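Local coordinates for uncharacterized protein (Trypanosoma brucei, PDB 2Q0X) that is of unknown function but adopts the alpha/beta-hydrolase fold and is probably a component of the trypanosome paraflagellar rod, at residues Y20-Y25 with A91-D96; M32-A37 with E63-W68; C40-G45 with V71-P76; L121-L126 with R218-I223; V138-V143 with L227-A232. One frame throughout, in Å; residues are numbered along the deposited sequence.

Contact 1: residues Y20-Y25 with A91-D96; sequences YYKDPY and AEDVDD
Tyr20, near the end of edge strand 13-21 of an alpha/beta-hydrolase fold, reaches across to helix 87-104 and fixes its hydroxyl on the backbone of Asp93. The tight part of the contact is this phenol end. Tyr20 OH donates to Asp93 O at 2.9 Å, and the same carbonyl oxygen lies at the ring edge, near the ring plane, 3.5 Å from Tyr20 CE2. CG sits over the backbone, flanked by N and C (chi1 65°), and the ring leaves the strand toward the helix. The hydroxyl comes to the carbonyl from above its plane, 67° out of it, with a C=O...OH angle of 113°; it therefore uses neither in-plane lone pair. Ile28 and Val30 of strand 26-33 and Leu97 and Ile100 of the helix also touch the Tyr20 side chain, which is buried.

The looser side is polar and partly open to solvent. Asp96 is exposed and meets Tyr20 obliquely, its CB 4.3 Å from Tyr20 CE2. Lys22 offers Asp93 the methylenes of its extended chain, whereas its ammonium group hydrogen-bonds to Ser82 O and the Asp93 carboxylate accepts from Gln85 NE2. Their opposite charges could still attract weakly, since Lys22 NZ stays 5.2 Å from Asp93 OD2. The closest side-chain approach of this pair is Lys22 CD to Asp93 OD2, 3.8 Å.

Contact 2: residues M32-A37 with E63-W68; sequences MMNMDA and ELQGDW
Gln65 CG and CB lie over one face of the Asn34 side-chain amide: Gln65 CG is 3.6 Å from Asn34 OD1, and Gln65 CB is 4.0 Å from Asn34 ND2. The two side chains run at about a right angle, their amide planes 72° apart, so the amides do not stack. The Gln65 chain bends at chi2 (-123°), and it is CB and CG, not the amide, that approach Asn34. The Trp68 ring, for its part, makes a cation-pi contact with Arg39.

At the polar end of Asn34, ND2 donates to a water that in turn donates to Trp68 O. A second water joins three groups, giving hydrogens to Asn34 O and Asp36 OD1 and accepting from Gly66 N. Further direct packing comes from Ala37, whose CB sits 3.6 Å from Asp67 O and 3.8 Å from Trp68 C.

The helix end is itself secured by Leu64 O, which accepts from both Asp67 N and Trp68 N. Gly66 has phi 91°, a conformation suited to glycine, and Arg39 forms a salt bridge with Asp67. Direct packing and two water bridges thus join the loop after strand 26-33 to the helix-to-strand turn of a beta-alpha-beta unit in this alpha/beta-hydrolase fold.

Contact 3: residues C40-G45 with V71-P76; sequences CVLWVG and VQVEVP
Leu42 and Val71 form the apolar centre, with Leu42 CD1 packed 3.6 Å from Val71 CG1. Leu42 CG stands opposite its backbone N (chi1 174°), and the turn at chi2 (55°) swings CD1 toward the neighbouring strand. Val71 CG2 faces the other way along the strand and meets Cys40 CB at 4.0 Å. Farther along the same face, Val44 and Val73 run alongside each other in the same direction, and Val75 CG2 packs against Val44.

Trp43 and Gln72 occupy the other face, their ring and amide planes 70° apart; Trp43 CE3 reaches Gln72 CG at 4.0 Å. Their polar ends have outside partners: Trp43 NE1 hydrogen-bonds to Thr115 OG1, and Gln72 OE1 accepts from Leu52 N.

Outward from the side chains, the backbone ladder begins with Val71 N to Val41 O at 2.8 Å, followed by Trp43 N to Val71 O at 2.9 Å. Both bonds are close to straight. Val73 N to Trp43 O is weak, 3.3 Å, and beyond it a water links Gly45 N, Val73 O and Val75 N where the strands part. This parallel pairing closes a beta-alpha-beta crossover through helix 57-64 in the central sheet of the alpha/beta-hydrolase fold.

Contact 4: residues L121-L126 with R218-I223; sequences LVFELL and RSVGVI
Phe123 projects from its helix as the main bump, its CD1/CE1 side lying against the Ser219 carbonyl (CD1 to O 3.2 Å). Ser219 CB lies over one face of the ring in a CH-pi contact, 4.2 Å from the centroid and 22° off the normal. Val222 CG2 comes instead at the ring edge, near its plane, 4.2 Å from Phe123 CD1. Ile223 CD1 approaches obliquely and reaches Phe123 CE1 at 3.7 Å. Residues 219-223, which include the 3-10 segment 220-222, thus meet one face, the edge and an oblique side of the ring.

A second fit lies one helical turn on. Val222 CG2 settles between the carbonyl of Phe123 and the side chain of Leu126, 3.7 Å from Phe123 O and 4.0 Å from Leu126 CB. Beside it, the 3.3 Å between Leu126 CD2 and Ile223 CG1 is shorter than usual van der Waals contact and may be partly a matter of the model. Ser219 OG hydrogen-bonds to Ala203 O.

The contact packs helix 119-128 of the alpha/beta-hydrolase fold, lying on the central sheet, against the loop leading into strand 227-232. The helix also touches strand 135-143, while its Leu125 packs against helix 87-104.

Contact 5: residues V138-V143 with L227-A232; sequences VILHGV and LLLMLA
Met230 and His141 are bridge partners on adjacent parallel strands of the central alpha/beta-hydrolase sheet, their side chains crossing at about a right angle where strands 135-143 and 227-232 pair along their facing lengths. The two axes run 13° apart, and all six residue pairs from Val138-Leu227 to Val143-Ala232 are bridged.

Followed outward, Met230 CB first meets Leu140 O at 3.6 Å and His141 CD2 at 3.7 Å. CG remains near Leu140 O, at 3.9 Å. SD then reaches Ile139 CG2 at 3.6 Å, before the bend at chi3 (74°) turns CE from the extended path. CG stands opposite the carbonyl carbon of Met230 (chi1 -56°), which directs the chain back toward Ile139. His283 and Ile287 of helix 280-299 also touch the Met230 side chain.

Met230 O lies over one face of the His141 imidazole, while the ring's NE2 hydrogen-bonds to Asp267 OD2. The other face of the sheet is aliphatic: Leu140 and Leu229 point the same way, and Leu227 CD1 touches both Val138 and Leu140.

Five backbone bonds connect the strands in alternating directions, all of them nearly straight. Buried amides and carbonyls are thereby paired across a wholly buried interface. Gly142 contributes both ways, donating to Met230 O and accepting from Ala232 N, and the shortest rung is Met230 N to Leu140 O, 2.7 Å.

Contacts 1, 2, 3 and 5 all reach the same mixed sheet, whereas contact 4 packs a helix and loop beside it. Contact 3 links three of the others: its centre lies about 13 Å from that of contact 1, where Pro76 CG meets Asp93 OD2 at 3.4 Å, about 15 Å from that of contact 2, where Trp68 CE3 packs 3.4 Å from Cys40 C, and it touches contact 4, where Val75 CG1 meets Leu121 CD1 at 4.0 Å. Contact 4 touches contact 5 through Leu126 CD2 and Val138 CG2, 3.5 Å apart. Contacts 3 and 5 stay about 5 Å apart at their nearest atoms, with strand 110-115 between their strands. No ligand or established active site relates them.

Contact 1: residues Y20-Y25 with A91-D96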
# COMPACT_ATOMS: atom_id res chain seq x y z
N TYR A 20 -5.90 -10.44 4.87
CA TYR A 20 -7.26 -10.76 5.28
C TYR A 20 -8.22 -9.86 4.52
O TYR A 20 -7.88 -8.72 4.20
CB TYR A 20 -7.43 -10.67 6.80
CG TYR A 20 -7.27 -9.28 7.39
CD1 TYR A 20 -6.00 -8.73 7.56
CD2 TYR A 20 -8.38 -8.54 7.79
CE1 TYR A 20 -5.84 -7.46 8.11
CE2 TYR A 20 -8.24 -7.28 8.32
CZ TYR A 20 -6.95 -6.74 8.49
OH TYR A 20 -6.79 -5.48 9.03
N TYR A 21 -9.39 -10.40 4.22
CA TYR A 21 -10.37 -9.72 3.38
C TYR A 21 -11.10 -8.65 4.17
O TYR A 21 -11.71 -8.93 5.20
CB TYR A 21 -11.41 -10.70 2.80
CG TYR A 21 -11.01 -11.36 1.50
CD1 TYR A 21 -11.36 -10.79 0.27
CD2 TYR A 21 -10.33 -12.56 1.49
CE1 TYR A 21 -11.01 -11.40 -0.94
CE2 TYR A 21 -9.97 -13.19 0.28
CZ TYR A 21 -10.31 -12.61 -0.93
OH TYR A 21 -9.95 -13.24 -2.11
N LYS A 22 -11.03 -7.43 3.65
CA LYS A 22 -11.83 -6.30 4.11
C LYS A 22 -13.17 -6.33 3.39
O LYS A 22 -14.17 -5.83 3.91
CB LYS A 22 -11.06 -5.01 3.80
CG LYS A 22 -11.84 -3.70 3.73
CD LYS A 22 -10.91 -2.58 3.21
CE LYS A 22 -11.64 -1.31 2.81
NZ LYS A 22 -10.87 -0.54 1.78
N ASP A 23 -13.18 -6.94 2.21
CA ASP A 23 -14.29 -6.86 1.26
C ASP A 23 -13.73 -7.55 0.02
O ASP A 23 -12.52 -7.62 -0.14
CB ASP A 23 -14.72 -5.38 1.04
CG ASP A 23 -14.23 -4.79 -0.27
OD1 ASP A 23 -14.20 -5.48 -1.30
OD2 ASP A 23 -13.92 -3.58 -0.28
N PRO A 24 -14.60 -8.10 -0.85
CA PRO A 24 -14.10 -8.92 -1.97
C PRO A 24 -13.33 -8.18 -3.09
O PRO A 24 -13.28 -8.67 -4.21
CB PRO A 24 -15.37 -9.58 -2.52
CG PRO A 24 -16.47 -8.61 -2.18
CD PRO A 24 -16.08 -7.99 -0.87
N TYR A 25 -12.74 -7.03 -2.77
CA TYR A 25 -11.93 -6.26 -3.72
C TYR A 25 -10.64 -5.73 -3.08
O TYR A 25 -9.64 -5.57 -3.77
CB TYR A 25 -12.72 -5.08 -4.28
CG TYR A 25 -13.81 -5.47 -5.26
CD1 TYR A 25 -13.50 -6.08 -6.48
CD2 TYR A 25 -15.16 -5.22 -4.97
CE1 TYR A 25 -14.50 -6.43 -7.37
CE2 TYR A 25 -16.15 -5.57 -5.86
CZ TYR A 25 -15.82 -6.18 -7.05
OH TYR A 25 -16.82 -6.52 -7.93
N ALA A 91 -10.23 1.67 11.71
CA ALA A 91 -10.17 1.14 13.08
C ALA A 91 -10.80 -0.24 13.18
O ALA A 91 -10.20 -1.16 13.74
CB ALA A 91 -10.89 2.08 14.06
N GLU A 92 -11.99 -0.35 12.63
CA GLU A 92 -12.71 -1.61 12.56
C GLU A 92 -11.92 -2.71 11.84
O GLU A 92 -11.84 -3.83 12.34
CB GLU A 92 -14.07 -1.41 11.88
CG GLU A 92 -14.90 -2.67 11.85
CD GLU A 92 -16.34 -2.41 11.49
OE1 GLU A 92 -16.60 -1.54 10.61
OE2 GLU A 92 -17.22 -3.11 12.06
N ASP A 93 -11.34 -2.39 10.69
CA ASP A 93 -10.44 -3.31 9.98
C ASP A 93 -9.25 -3.74 10.84
O ASP A 93 -8.90 -4.91 10.87
CB ASP A 93 -9.91 -2.67 8.69
CG ASP A 93 -10.99 -2.39 7.69
OD1 ASP A 93 -12.05 -3.02 7.77
OD2 ASP A 93 -10.79 -1.51 6.84
N VAL A 94 -8.64 -2.79 11.54
CA VAL A 94 -7.57 -3.11 12.49
C VAL A 94 -8.05 -4.01 13.64
O VAL A 94 -7.32 -4.94 14.04
CB VAL A 94 -6.86 -1.83 13.01
CG1 VAL A 94 -5.77 -2.20 14.02
CG2 VAL A 94 -6.23 -1.04 11.80
N ASP A 95 -9.27 -3.78 14.14
CA ASP A 95 -9.84 -4.61 15.20
C ASP A 95 -10.07 -6.06 14.77
O ASP A 95 -9.84 -6.99 15.53
CB ASP A 95 -11.14 -4.02 15.73
CG ASP A 95 -11.40 -4.40 17.18
OD1 ASP A 95 -10.42 -4.43 17.97
OD2 ASP A 95 -12.57 -4.68 17.51
N ASP A 96 -10.52 -6.22 13.53
CA ASP A 96 -10.61 -7.53 12.88
C ASP A 96 -9.25 -8.24 12.82
O ASP A 96 -9.16 -9.45 13.00
CB ASP A 96 -11.19 -7.40 11.46
CG ASP A 96 -12.62 -6.82 11.43
OD1 ASP A 96 -13.31 -6.86 12.49
OD2 ASP A 96 -13.06 -6.32 10.35

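Contact 2: residues M32-A37 with E63-W68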
# COMPACT_ATOMS: atom_id res chain seq x y z
N MET A 32 4.19 -10.36 9.68
CA MET A 32 4.53 -10.75 11.05
C MET A 32 6.00 -11.21 11.16
O MET A 32 6.49 -11.95 10.31
CB MET A 32 3.66 -11.92 11.48
CG MET A 32 2.19 -11.79 11.07
SD MET A 32 1.20 -13.17 11.67
CE MET A 32 1.82 -14.53 10.73
N MET A 33 6.68 -10.78 12.23
CA MET A 33 8.05 -11.20 12.51
C MET A 33 8.13 -11.79 13.91
O MET A 33 7.54 -11.24 14.84
CB MET A 33 9.02 -10.02 12.43
CG MET A 33 9.05 -9.38 11.08
SD MET A 33 9.90 -7.82 11.09
CE MET A 33 11.56 -8.37 11.25
N ASN A 34 8.82 -12.92 14.03
CA ASN A 34 9.17 -13.49 15.34
C ASN A 34 7.95 -13.89 16.15
O ASN A 34 7.80 -13.52 17.31
CB ASN A 34 10.06 -12.51 16.12
CG ASN A 34 11.29 -12.10 15.31
OD1 ASN A 34 11.97 -12.96 14.74
ND2 ASN A 34 11.55 -10.79 15.22
N MET A 35 7.10 -14.69 15.52
CA MET A 35 5.85 -15.14 16.11
C MET A 35 6.04 -16.33 17.04
O MET A 35 5.07 -16.90 17.50
CB MET A 35 4.86 -15.51 15.00
CG MET A 35 4.50 -14.34 14.09
SD MET A 35 3.63 -13.02 14.97
CE MET A 35 1.97 -13.74 15.11
N ASP A 36 7.29 -16.71 17.31
CA ASP A 36 7.61 -17.62 18.42
C ASP A 36 7.15 -17.05 19.77
O ASP A 36 6.80 -17.80 20.68
CB ASP A 36 9.11 -17.98 18.46
CG ASP A 36 10.02 -16.82 17.99
OD1 ASP A 36 10.73 -16.23 18.85
OD2 ASP A 36 10.03 -16.51 16.77
N ALA A 37 7.12 -15.73 19.90
CA ALA A 37 6.64 -15.10 21.13
C ALA A 37 5.12 -15.33 21.25
O ALA A 37 4.47 -15.81 20.30
CB ALA A 37 6.97 -13.63 21.14
N GLU A 63 15.43 -6.76 18.53
CA GLU A 63 15.59 -6.61 19.98
C GLU A 63 14.45 -7.23 20.76
O GLU A 63 14.68 -7.85 21.79
CB GLU A 63 15.77 -5.14 20.37
CG GLU A 63 17.14 -4.57 19.99
CD GLU A 63 18.29 -5.29 20.70
OE1 GLU A 63 18.16 -5.62 21.91
OE2 GLU A 63 19.33 -5.52 20.04
N LEU A 64 13.23 -7.09 20.24
CA LEU A 64 12.02 -7.69 20.81
C LEU A 64 11.97 -9.22 20.74
O LEU A 64 11.22 -9.85 21.49
CB LEU A 64 10.76 -7.14 20.10
CG LEU A 64 10.35 -5.69 20.41
CD1 LEU A 64 9.31 -5.20 19.43
CD2 LEU A 64 9.86 -5.60 21.86
N GLN A 65 12.74 -9.80 19.83
CA GLN A 65 12.66 -11.22 19.51
C GLN A 65 12.81 -12.10 20.75
O GLN A 65 13.72 -11.90 21.55
CB GLN A 65 13.74 -11.59 18.50
CG GLN A 65 13.60 -12.99 17.93
CD GLN A 65 14.82 -13.83 18.16
OE1 GLN A 65 15.50 -14.23 17.21
NE2 GLN A 65 15.11 -14.10 19.44
N GLY A 66 11.93 -13.09 20.87
CA GLY A 66 11.85 -13.94 22.05
C GLY A 66 10.89 -13.42 23.11
O GLY A 66 10.53 -14.16 24.03
N ASP A 67 10.47 -12.17 22.98
CA ASP A 67 9.70 -11.49 24.02
C ASP A 67 8.38 -10.97 23.45
O ASP A 67 7.31 -11.32 23.94
CB ASP A 67 10.55 -10.37 24.64
CG ASP A 67 9.93 -9.80 25.90
OD1 ASP A 67 9.22 -10.55 26.60
OD2 ASP A 67 10.16 -8.61 26.19
N TRP A 68 8.47 -10.14 22.40
CA TRP A 68 7.31 -9.72 21.62
C TRP A 68 7.53 -9.99 20.12
O TRP A 68 8.61 -9.73 19.58
CB TRP A 68 7.04 -8.22 21.81
CG TRP A 68 6.62 -7.78 23.20
CD1 TRP A 68 7.43 -7.51 24.26
CD2 TRP A 68 5.28 -7.49 23.65
NE1 TRP A 68 6.69 -7.11 25.34
CE2 TRP A 68 5.37 -7.08 24.99
CE3 TRP A 68 4.03 -7.54 23.05
CZ2 TRP A 68 4.24 -6.72 25.74
CZ3 TRP A 68 2.91 -7.20 23.80
CH2 TRP A 68 3.03 -6.79 25.14
O HOH W 1 10.19 -9.13 17.40
O HOH W 2 9.90 -13.80 19.41

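Contact 3: residues C40-G45 with V71-P76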
# COMPACT_ATOMS: atom_id res chain seq x y z
N CYS A 40 2.31 -9.67 20.83
CA CYS A 40 2.88 -8.87 19.76
C CYS A 40 2.73 -7.37 19.94
O CYS A 40 1.75 -6.89 20.52
CB CYS A 40 2.29 -9.29 18.40
SG CYS A 40 0.50 -9.00 18.17
N VAL A 41 3.71 -6.64 19.42
CA VAL A 41 3.53 -5.24 19.09
C VAL A 41 2.94 -5.15 17.67
O VAL A 41 3.46 -5.74 16.73
CB VAL A 41 4.85 -4.48 19.16
CG1 VAL A 41 4.66 -3.04 18.68
CG2 VAL A 41 5.38 -4.52 20.60
N LEU A 42 1.81 -4.44 17.55
CA LEU A 42 1.14 -4.22 16.29
C LEU A 42 1.25 -2.75 15.92
O LEU A 42 0.76 -1.87 16.65
CB LEU A 42 -0.32 -4.63 16.39
CG LEU A 42 -1.24 -4.34 15.19
CD1 LEU A 42 -0.67 -4.96 13.92
CD2 LEU A 42 -2.69 -4.84 15.48
N TRP A 43 1.82 -2.51 14.74
CA TRP A 43 2.04 -1.17 14.23
C TRP A 43 1.05 -0.80 13.11
O TRP A 43 0.84 -1.56 12.18
CB TRP A 43 3.47 -1.03 13.70
CG TRP A 43 3.69 0.30 13.04
CD1 TRP A 43 3.92 1.49 13.65
CD2 TRP A 43 3.64 0.57 11.64
NE1 TRP A 43 4.04 2.49 12.73
CE2 TRP A 43 3.86 1.95 11.48
CE3 TRP A 43 3.43 -0.21 10.50
CZ2 TRP A 43 3.89 2.56 10.23
CZ3 TRP A 43 3.46 0.40 9.27
CH2 TRP A 43 3.68 1.77 9.14
N VAL A 44 0.47 0.38 13.23
CA VAL A 44 -0.31 1.00 12.18
C VAL A 44 0.17 2.45 12.06
O VAL A 44 0.51 3.10 13.04
CB VAL A 44 -1.89 0.85 12.46
CG1 VAL A 44 -2.34 1.66 13.60
CG2 VAL A 44 -2.67 1.19 11.22
N GLY A 45 0.21 2.96 10.85
CA GLY A 45 0.79 4.26 10.58
C GLY A 45 -0.12 5.18 9.81
O GLY A 45 -1.34 4.94 9.67
N VAL A 71 4.37 -7.02 14.41
CA VAL A 71 3.42 -7.15 13.33
C VAL A 71 3.12 -5.78 12.76
O VAL A 71 2.96 -4.83 13.52
CB VAL A 71 2.09 -7.78 13.80
CG1 VAL A 71 1.09 -7.88 12.63
CG2 VAL A 71 2.32 -9.18 14.43
N GLN A 72 3.03 -5.71 11.42
CA GLN A 72 2.79 -4.49 10.66
C GLN A 72 1.65 -4.69 9.69
O GLN A 72 1.59 -5.70 9.01
CB GLN A 72 4.03 -4.14 9.86
CG GLN A 72 5.20 -3.78 10.70
CD GLN A 72 6.46 -3.59 9.88
OE1 GLN A 72 6.65 -2.54 9.25
NE2 GLN A 72 7.31 -4.61 9.85
N VAL A 73 0.76 -3.71 9.63
CA VAL A 73 -0.37 -3.73 8.71
C VAL A 73 -0.35 -2.40 8.00
O VAL A 73 -0.03 -1.37 8.61
CB VAL A 73 -1.75 -3.97 9.44
CG1 VAL A 73 -2.09 -2.85 10.41
CG2 VAL A 73 -2.92 -4.17 8.44
N GLU A 74 -0.70 -2.40 6.72
CA GLU A 74 -0.92 -1.14 6.02
C GLU A 74 -2.37 -0.72 6.15
O GLU A 74 -3.27 -1.47 5.78
CB GLU A 74 -0.47 -1.23 4.57
CG GLU A 74 1.05 -1.15 4.45
CD GLU A 74 1.57 -1.43 3.04
OE1 GLU A 74 2.77 -1.10 2.79
OE2 GLU A 74 0.78 -2.00 2.21
N VAL A 75 -2.59 0.48 6.67
CA VAL A 75 -3.91 1.11 6.75
C VAL A 75 -4.60 1.07 5.39
O VAL A 75 -4.05 1.58 4.43
CB VAL A 75 -3.81 2.61 7.18
CG1 VAL A 75 -5.19 3.19 7.39
CG2 VAL A 75 -3.06 2.75 8.42
N PRO A 76 -5.81 0.46 5.30
CA PRO A 76 -6.53 0.33 4.03
C PRO A 76 -6.79 1.66 3.29
O PRO A 76 -6.77 1.70 2.07
CB PRO A 76 -7.86 -0.29 4.44
CG PRO A 76 -7.59 -0.96 5.74
CD PRO A 76 -6.53 -0.17 6.42
O HOH W 3 -0.20 1.18 8.42

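Contact 4: residues L121-L126 with R218-I223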
# COMPACT_ATOMS: atom_id res chain seq x y z
N LEU A 121 -6.64 6.07 14.62
CA LEU A 121 -7.27 4.77 14.66
C LEU A 121 -7.20 4.17 16.06
O LEU A 121 -8.11 3.47 16.47
CB LEU A 121 -6.63 3.83 13.64
CG LEU A 121 -6.56 4.34 12.18
CD1 LEU A 121 -6.22 3.18 11.25
CD2 LEU A 121 -7.85 5.03 11.75
N VAL A 122 -6.12 4.43 16.78
CA VAL A 122 -5.93 3.83 18.08
C VAL A 122 -6.97 4.35 19.07
O VAL A 122 -7.51 3.57 19.84
CB VAL A 122 -4.48 3.99 18.59
CG1 VAL A 122 -4.35 3.59 20.08
CG2 VAL A 122 -3.53 3.17 17.73
N PHE A 123 -7.27 5.66 19.05
CA PHE A 123 -8.23 6.23 19.99
C PHE A 123 -9.62 5.68 19.74
O PHE A 123 -10.33 5.32 20.69
CB PHE A 123 -8.23 7.77 19.96
CG PHE A 123 -6.99 8.39 20.57
CD1 PHE A 123 -6.77 8.32 21.94
CD2 PHE A 123 -6.04 9.02 19.77
CE1 PHE A 123 -5.64 8.88 22.51
CE2 PHE A 123 -4.90 9.58 20.33
CZ PHE A 123 -4.70 9.52 21.70
N GLU A 124 -9.97 5.58 18.46
CA GLU A 124 -11.22 4.96 18.01
C GLU A 124 -11.30 3.48 18.39
O GLU A 124 -12.33 3.01 18.89
CB GLU A 124 -11.33 5.14 16.50
CG GLU A 124 -12.63 4.69 15.90
CD GLU A 124 -13.83 5.45 16.42
OE1 GLU A 124 -13.70 6.66 16.76
OE2 GLU A 124 -14.90 4.81 16.48
N LEU A 125 -10.21 2.75 18.16
CA LEU A 125 -10.10 1.35 18.57
C LEU A 125 -10.34 1.17 20.05
O LEU A 125 -11.18 0.39 20.44
CB LEU A 125 -8.72 0.75 18.23
CG LEU A 125 -8.58 -0.09 16.96
CD1 LEU A 125 -7.13 -0.55 16.73
CD2 LEU A 125 -9.49 -1.26 17.03
N LEU A 126 -9.57 1.89 20.86
CA LEU A 126 -9.59 1.76 22.32
C LEU A 126 -10.95 2.04 22.97
O LEU A 126 -11.25 1.48 24.02
CB LEU A 126 -8.50 2.64 22.95
CG LEU A 126 -7.14 1.95 23.11
CD1 LEU A 126 -6.70 1.27 21.86
CD2 LEU A 126 -6.11 2.94 23.51
N ARG A 218 -12.02 12.26 25.80
CA ARG A 218 -12.32 11.57 24.55
C ARG A 218 -11.10 10.94 23.88
O ARG A 218 -11.25 10.05 23.05
CB ARG A 218 -12.99 12.55 23.58
CG ARG A 218 -14.39 12.99 24.02
CD ARG A 218 -14.86 14.21 23.22
NE ARG A 218 -14.78 15.47 23.98
CZ ARG A 218 -15.13 16.67 23.48
NH1 ARG A 218 -15.56 16.78 22.23
NH2 ARG A 218 -15.03 17.77 24.24
N SER A 219 -9.90 11.42 24.22
CA SER A 219 -8.65 10.91 23.66
C SER A 219 -7.92 10.04 24.68
O SER A 219 -8.21 8.86 24.78
CB SER A 219 -7.76 12.08 23.14
OG SER A 219 -7.31 12.94 24.17
N VAL A 220 -6.99 10.60 25.46
CA VAL A 220 -6.23 9.79 26.43
C VAL A 220 -7.11 9.15 27.54
O VAL A 220 -6.76 8.10 28.10
CB VAL A 220 -5.03 10.57 27.03
CG1 VAL A 220 -4.00 10.90 25.92
CG2 VAL A 220 -5.49 11.84 27.77
N GLY A 221 -8.26 9.76 27.81
CA GLY A 221 -9.22 9.20 28.77
C GLY A 221 -9.75 7.82 28.42
O GLY A 221 -10.08 7.07 29.33
N VAL A 222 -9.83 7.47 27.12
CA VAL A 222 -10.30 6.15 26.70
C VAL A 222 -9.24 5.06 26.85
O VAL A 222 -9.56 3.88 26.76
CB VAL A 222 -10.83 6.13 25.25
CG1 VAL A 222 -11.94 7.20 25.05
CG2 VAL A 222 -9.67 6.28 24.23
N ILE A 223 -7.99 5.44 27.06
CA ILE A 223 -6.87 4.51 27.17
C ILE A 223 -6.79 4.08 28.63
O ILE A 223 -6.51 4.90 29.51
CB ILE A 223 -5.53 5.19 26.73
CG1 ILE A 223 -5.61 5.69 25.27
CG2 ILE A 223 -4.35 4.25 26.87
CD1 ILE A 223 -4.29 6.26 24.78

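Contact 5: residues V138-V143 with L227-A232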
# COMPACT_ATOMS: atom_id res chain seq x y z
N VAL A 138 -0.24 0.69 24.99
CA VAL A 138 -0.38 1.55 23.85
C VAL A 138 0.88 2.42 23.74
O VAL A 138 1.38 2.94 24.72
CB VAL A 138 -1.67 2.41 23.94
CG1 VAL A 138 -1.75 3.36 22.79
CG2 VAL A 138 -2.95 1.48 24.00
N ILE A 139 1.39 2.55 22.52
CA ILE A 139 2.52 3.42 22.23
C ILE A 139 2.12 4.33 21.08
O ILE A 139 1.76 3.85 20.02
CB ILE A 139 3.79 2.59 21.79
CG1 ILE A 139 4.20 1.58 22.87
CG2 ILE A 139 4.94 3.54 21.40
CD1 ILE A 139 4.84 0.28 22.32
N LEU A 140 2.23 5.63 21.28
CA LEU A 140 1.86 6.58 20.25
C LEU A 140 3.00 7.54 19.99
O LEU A 140 3.57 8.11 20.92
CB LEU A 140 0.60 7.36 20.63
CG LEU A 140 -0.64 6.56 21.07
CD1 LEU A 140 -1.73 7.48 21.62
CD2 LEU A 140 -1.15 5.71 19.98
N HIS A 141 3.32 7.73 18.72
CA HIS A 141 4.33 8.70 18.29
C HIS A 141 3.65 9.81 17.53
O HIS A 141 2.77 9.56 16.71
CB HIS A 141 5.43 8.06 17.44
CG HIS A 141 6.52 9.01 17.04
ND1 HIS A 141 6.38 9.91 16.01
CD2 HIS A 141 7.76 9.21 17.54
CE1 HIS A 141 7.49 10.62 15.89
NE2 HIS A 141 8.34 10.22 16.81
N GLY A 142 4.08 11.03 17.83
CA GLY A 142 3.69 12.17 17.04
C GLY A 142 4.70 13.30 17.02
O GLY A 142 5.46 13.50 17.98
N VAL A 143 4.70 14.02 15.91
CA VAL A 143 5.41 15.28 15.77
C VAL A 143 4.44 16.39 16.08
O VAL A 143 3.34 16.42 15.54
CB VAL A 143 5.94 15.48 14.35
CG1 VAL A 143 6.70 16.84 14.25
CG2 VAL A 143 6.82 14.27 13.93
N LEU A 227 0.54 3.70 28.82
CA LEU A 227 0.67 4.50 27.63
C LEU A 227 2.09 5.09 27.58
O LEU A 227 2.58 5.62 28.58
CB LEU A 227 -0.38 5.61 27.67
CG LEU A 227 -0.28 6.69 26.59
CD1 LEU A 227 -0.48 6.05 25.26
CD2 LEU A 227 -1.34 7.77 26.90
N LEU A 228 2.76 4.92 26.44
CA LEU A 228 3.98 5.67 26.13
C LEU A 228 3.62 6.64 25.03
O LEU A 228 3.18 6.25 23.97
CB LEU A 228 5.11 4.73 25.68
CG LEU A 228 6.44 5.34 25.17
CD1 LEU A 228 7.14 6.16 26.27
CD2 LEU A 228 7.40 4.24 24.60
N LEU A 229 3.77 7.92 25.32
CA LEU A 229 3.70 8.99 24.33
C LEU A 229 5.12 9.37 23.90
O LEU A 229 5.96 9.71 24.74
CB LEU A 229 2.99 10.23 24.90
CG LEU A 229 1.48 10.09 25.12
CD1 LEU A 229 0.94 11.44 25.53
CD2 LEU A 229 0.76 9.59 23.85
N MET A 230 5.36 9.29 22.60
CA MET A 230 6.65 9.62 22.02
C MET A 230 6.49 10.88 21.20
O MET A 230 5.86 10.87 20.16
CB MET A 230 7.16 8.48 21.15
CG MET A 230 7.25 7.15 21.88
SD MET A 230 7.67 5.81 20.75
CE MET A 230 9.42 6.15 20.48
N LEU A 231 7.06 11.97 21.70
CA LEU A 231 6.89 13.28 21.11
C LEU A 231 8.20 13.77 20.45
O LEU A 231 9.29 13.61 21.02
CB LEU A 231 6.42 14.27 22.17
CG LEU A 231 5.10 13.88 22.85
CD1 LEU A 231 4.77 14.78 24.01
CD2 LEU A 231 3.98 13.88 21.79
N ALA A 232 8.05 14.32 19.25
CA ALA A 232 9.12 14.96 18.51
C ALA A 232 8.61 16.29 17.97
O ALA A 232 7.42 16.53 17.91
CB ALA A 232 9.57 14.07 17.36